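Local coordinates for BH1974 protein (Bacillus halodurans, PDB 3ON5) that belongs to the XdhC/CoxI family and is probably involved in the maturation of molybdenum hydroxylases such as xanthine dehydrogenase, at residues A[275-280]-A[301-306]. Sequence-based numbering, arbitrary orientation.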
ATOM      1  N   LYS A 275       6.611 -48.656   3.933  1.00 55.83           N
ATOM      2  CA  LYS A 275       5.696 -47.829   3.154  1.00 53.06           C
ATOM      3  C   LYS A 275       6.362 -47.423   1.831  1.00 57.95           C
ATOM      4  O   LYS A 275       5.781 -47.674   0.771  1.00 58.17           O
ATOM      5  CB  LYS A 275       5.243 -46.586   3.952  1.00 53.69           C
ATOM      6  CG  LYS A 275       4.421 -46.849   5.215  1.00 55.59           C
ATOM      7  CD  LYS A 275       2.998 -47.283   4.961  1.00 61.31           C
ATOM      8  CE  LYS A 275       2.276 -47.637   6.238  1.00 71.24           C
ATOM      9  NZ  LYS A 275       2.879 -48.835   6.884  1.00 83.97           N
ATOM     10  N   ASP A 276       7.605 -46.868   1.888  1.00 53.86           N
ATOM     11  CA  ASP A 276       8.394 -46.474   0.717  1.00 53.07           C
ATOM     12  C   ASP A 276       8.628 -47.663  -0.219  1.00 59.79           C
ATOM     13  O   ASP A 276       8.537 -47.513  -1.440  1.00 59.87           O
ATOM     14  CB  ASP A 276       9.735 -45.876   1.148  1.00 55.52           C
ATOM     15  CG  ASP A 276       9.661 -44.531   1.845  1.00 70.21           C
ATOM     16  OD1 ASP A 276       8.595 -43.888   1.788  1.00 72.05           O
ATOM     17  OD2 ASP A 276      10.689 -44.080   2.364  1.00 77.60           O
ATOM     18  N   GLN A 277       8.885 -48.851   0.354  1.00 58.03           N
ATOM     19  CA  GLN A 277       9.095 -50.064  -0.405  1.00 59.04           C
ATOM     20  C   GLN A 277       7.807 -50.498  -1.131  1.00 62.44           C
ATOM     21  O   GLN A 277       7.930 -50.907  -2.282  1.00 63.02           O
ATOM     22  CB  GLN A 277       9.595 -51.179   0.506  1.00 62.16           C
ATOM     23  CG  GLN A 277      10.167 -52.341  -0.279  1.00 68.08           C
ATOM     24  CD  GLN A 277      10.681 -53.422   0.610  1.00 86.56           C
ATOM     25  OE1 GLN A 277       9.920 -54.054   1.351  1.00 83.74           O
ATOM     26  NE2 GLN A 277      11.976 -53.710   0.493  1.00 74.69           N
ATOM     27  N   GLU A 278       6.583 -50.389  -0.520  1.00 57.72           N
ATOM     28  CA  GLU A 278       5.397 -50.817  -1.289  1.00 57.39           C
ATOM     29  C   GLU A 278       5.147 -49.815  -2.406  1.00 58.18           C
ATOM     30  O   GLU A 278       4.848 -50.249  -3.517  1.00 57.39           O
ATOM     31  CB  GLU A 278       4.089 -51.083  -0.467  1.00 58.74           C
ATOM     32  CG  GLU A 278       3.313 -49.959   0.228  1.00 68.71           C
ATOM     33  CD  GLU A 278       2.073 -50.448   0.987  1.00 96.11           C
ATOM     34  OE1 GLU A 278       1.879 -51.686   1.044  1.00108.20           O
ATOM     35  OE2 GLU A 278       1.304 -49.614   1.533  1.00 68.57           O
ATOM     36  N   ILE A 279       5.382 -48.500  -2.151  1.00 53.86           N
ATOM     37  CA  ILE A 279       5.184 -47.451  -3.168  1.00 50.95           C
ATOM     38  C   ILE A 279       6.128 -47.698  -4.371  1.00 55.54           C
ATOM     39  O   ILE A 279       5.643 -47.814  -5.497  1.00 56.02           O
ATOM     40  CB  ILE A 279       5.371 -46.035  -2.595  1.00 51.35           C
ATOM     41  CG1 ILE A 279       4.464 -45.799  -1.372  1.00 49.34           C
ATOM     42  CG2 ILE A 279       5.109 -44.993  -3.689  1.00 51.19           C
ATOM     43  CD1 ILE A 279       4.848 -44.654  -0.525  1.00 53.74           C
ATOM     44  N   LEU A 280       7.439 -47.839  -4.114  1.00 51.67           N
ATOM     45  CA  LEU A 280       8.447 -48.061  -5.147  1.00 52.74           C
ATOM     46  C   LEU A 280       8.195 -49.354  -5.951  1.00 61.08           C
ATOM     47  O   LEU A 280       8.220 -49.308  -7.178  1.00 61.42           O
ATOM     48  CB  LEU A 280       9.838 -48.119  -4.512  1.00 53.55           C
ATOM     49  CG  LEU A 280      11.029 -48.340  -5.456  1.00 58.82           C
ATOM     50  CD1 LEU A 280      11.135 -47.240  -6.496  1.00 56.78           C
ATOM     51  CD2 LEU A 280      12.312 -48.458  -4.661  1.00 64.08           C
ATOM     52  N   ARG A 301      18.790 -48.847  -2.296  1.00 70.64           N
ATOM     53  CA  ARG A 301      19.265 -50.167  -2.730  1.00 72.55           C
ATOM     54  C   ARG A 301      18.555 -51.247  -1.900  1.00 76.63           C
ATOM     55  O   ARG A 301      18.143 -52.280  -2.444  1.00 77.12           O
ATOM     56  CB  ARG A 301      20.794 -50.308  -2.631  1.00 74.39           C
ATOM     57  CG  ARG A 301      21.520 -49.844  -3.893  1.00 89.80           C
ATOM     58  CD  ARG A 301      23.003 -50.212  -3.938  1.00106.63           C
ATOM     59  NE  ARG A 301      23.845 -49.448  -3.008  1.00116.66           N
ATOM     60  CZ  ARG A 301      24.527 -48.349  -3.322  1.00131.46           C
ATOM     61  NH1 ARG A 301      24.456 -47.841  -4.546  1.00118.52           N
ATOM     62  NH2 ARG A 301      25.263 -47.734  -2.405  1.00119.89           N
ATOM     63  N   ARG A 302      18.364 -50.974  -0.585  1.00 71.86           N
ATOM     64  CA  ARG A 302      17.666 -51.872   0.329  1.00 71.57           C
ATOM     65  C   ARG A 302      16.172 -51.914  -0.033  1.00 74.56           C
ATOM     66  O   ARG A 302      15.578 -52.993  -0.005  1.00 75.22           O
ATOM     67  CB  ARG A 302      17.884 -51.470   1.798  1.00 71.17           C
ATOM     68  CG  ARG A 302      19.242 -51.935   2.325  1.00 82.68           C
ATOM     69  CD  ARG A 302      19.499 -51.669   3.800  1.00 91.19           C
ATOM     70  NE  ARG A 302      19.829 -50.268   4.083  1.00 98.11           N
ATOM     71  CZ  ARG A 302      19.017 -49.401   4.690  1.00105.21           C
ATOM     72  NH1 ARG A 302      17.827 -49.791   5.136  1.00 87.62           N
ATOM     73  NH2 ARG A 302      19.410 -48.148   4.897  1.00 85.03           N
ATOM     74  N   LEU A 303      15.592 -50.759  -0.442  1.00 69.45           N
ATOM     75  CA  LEU A 303      14.197 -50.640  -0.886  1.00 67.38           C
ATOM     76  C   LEU A 303      13.942 -51.485  -2.144  1.00 75.36           C
ATOM     77  O   LEU A 303      12.909 -52.158  -2.225  1.00 74.99           O
ATOM     78  CB  LEU A 303      13.810 -49.167  -1.166  1.00 64.10           C
ATOM     79  CG  LEU A 303      13.579 -48.237   0.024  1.00 65.59           C
ATOM     80  CD1 LEU A 303      13.321 -46.842  -0.449  1.00 62.99           C
ATOM     81  CD2 LEU A 303      12.385 -48.665   0.842  1.00 65.95           C
ATOM     82  N   LEU A 304      14.896 -51.460  -3.108  1.00 74.67           N
ATOM     83  CA  LEU A 304      14.820 -52.210  -4.363  1.00 76.41           C
ATOM     84  C   LEU A 304      15.036 -53.685  -4.112  1.00 86.81           C
ATOM     85  O   LEU A 304      14.539 -54.482  -4.899  1.00 87.50           O
ATOM     86  CB  LEU A 304      15.826 -51.699  -5.407  1.00 77.08           C
ATOM     87  CG  LEU A 304      15.517 -50.325  -6.024  1.00 78.82           C
ATOM     88  CD1 LEU A 304      16.753 -49.695  -6.612  1.00 79.43           C
ATOM     89  CD2 LEU A 304      14.391 -50.397  -7.044  1.00 79.04           C
ATOM     90  N   GLN A 305      15.720 -54.054  -2.993  1.00 87.83           N
ATOM     91  CA  GLN A 305      16.003 -55.434  -2.536  1.00 91.60           C
ATOM     92  C   GLN A 305      16.197 -56.384  -3.755  1.00 99.92           C
ATOM     93  O   GLN A 305      15.447 -57.359  -3.945  1.00100.50           O
ATOM     94  CB  GLN A 305      14.907 -55.988  -1.570  1.00 92.27           C
ATOM     95  CG  GLN A 305      13.430 -55.835  -2.013  1.00108.65           C
ATOM     96  CD  GLN A 305      12.511 -56.879  -1.417  1.00129.55           C
ATOM     97  OE1 GLN A 305      12.791 -58.088  -1.446  1.00127.72           O
ATOM     98  NE2 GLN A 305      11.333 -56.451  -0.982  1.00115.57           N
ATOM     99  N   ASN A 306      17.225 -56.063  -4.573  1.00 98.60           N
ATOM    100  CA  ASN A 306      17.620 -56.756  -5.806  1.00101.09           C
ATOM    101  C   ASN A 306      16.417 -56.825  -6.779  1.00102.99           C
ATOM    102  O   ASN A 306      15.759 -57.863  -6.948  1.00103.89           O
ATOM    103  CB  ASN A 306      18.213 -58.159  -5.542  1.00107.32           C
ATOM    104  CG  ASN A 306      19.701 -58.266  -5.820  1.00132.63           C
ATOM    105  OD1 ASN A 306      20.479 -57.324  -5.594  1.00125.72           O
ATOM    106  ND2 ASN A 306      20.132 -59.434  -6.295  1.00125.80           N
TER
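Gln277 holds CG anti to its own backbone N (chi1 -165°) and is extended through CD, which carries its amide across to the C-terminal end of the facing helix at Leu303. Leu303 reaches back with CG beside its backbone N (chi1 -75°), and its CD2 lies 3.8 Å from Gln277 CB. The same methyl also touches Asp276 CB. The amide of Gln277 donates from NE2 to Leu303 O at 3.3 Å, with an N-H...O angle of 150°. The acceptor lies close to the amide plane of Gln277, but the donor stands above the carbonyl plane of Leu303. His281 bonds to the same oxygen, so two side chains grip this carbonyl near the helix end. Gln305, with positive phi, follows the helix. Its side chain crosses that of Gln277 at about a right angle, with the amide planes turned well short of perpendicular; the two NE2 groups approach as donors and form no hydrogen bond. On the apolar side, Leu280 CD2 meets Leu303 CB at 3.9 Å and Leu304 CD2 at 3.7 Å. Asp276 turns its carboxylate to other partners: OD1 bonds to Thr270 and OD2 forms a salt bridge with Arg299. The contact packs helix 273-283 against helix 297-304 in the Rossmann domain. These helices follow the adjacent parallel strands 265-268 and 290-293, and Asp276 also touches Ile268 on the first of them.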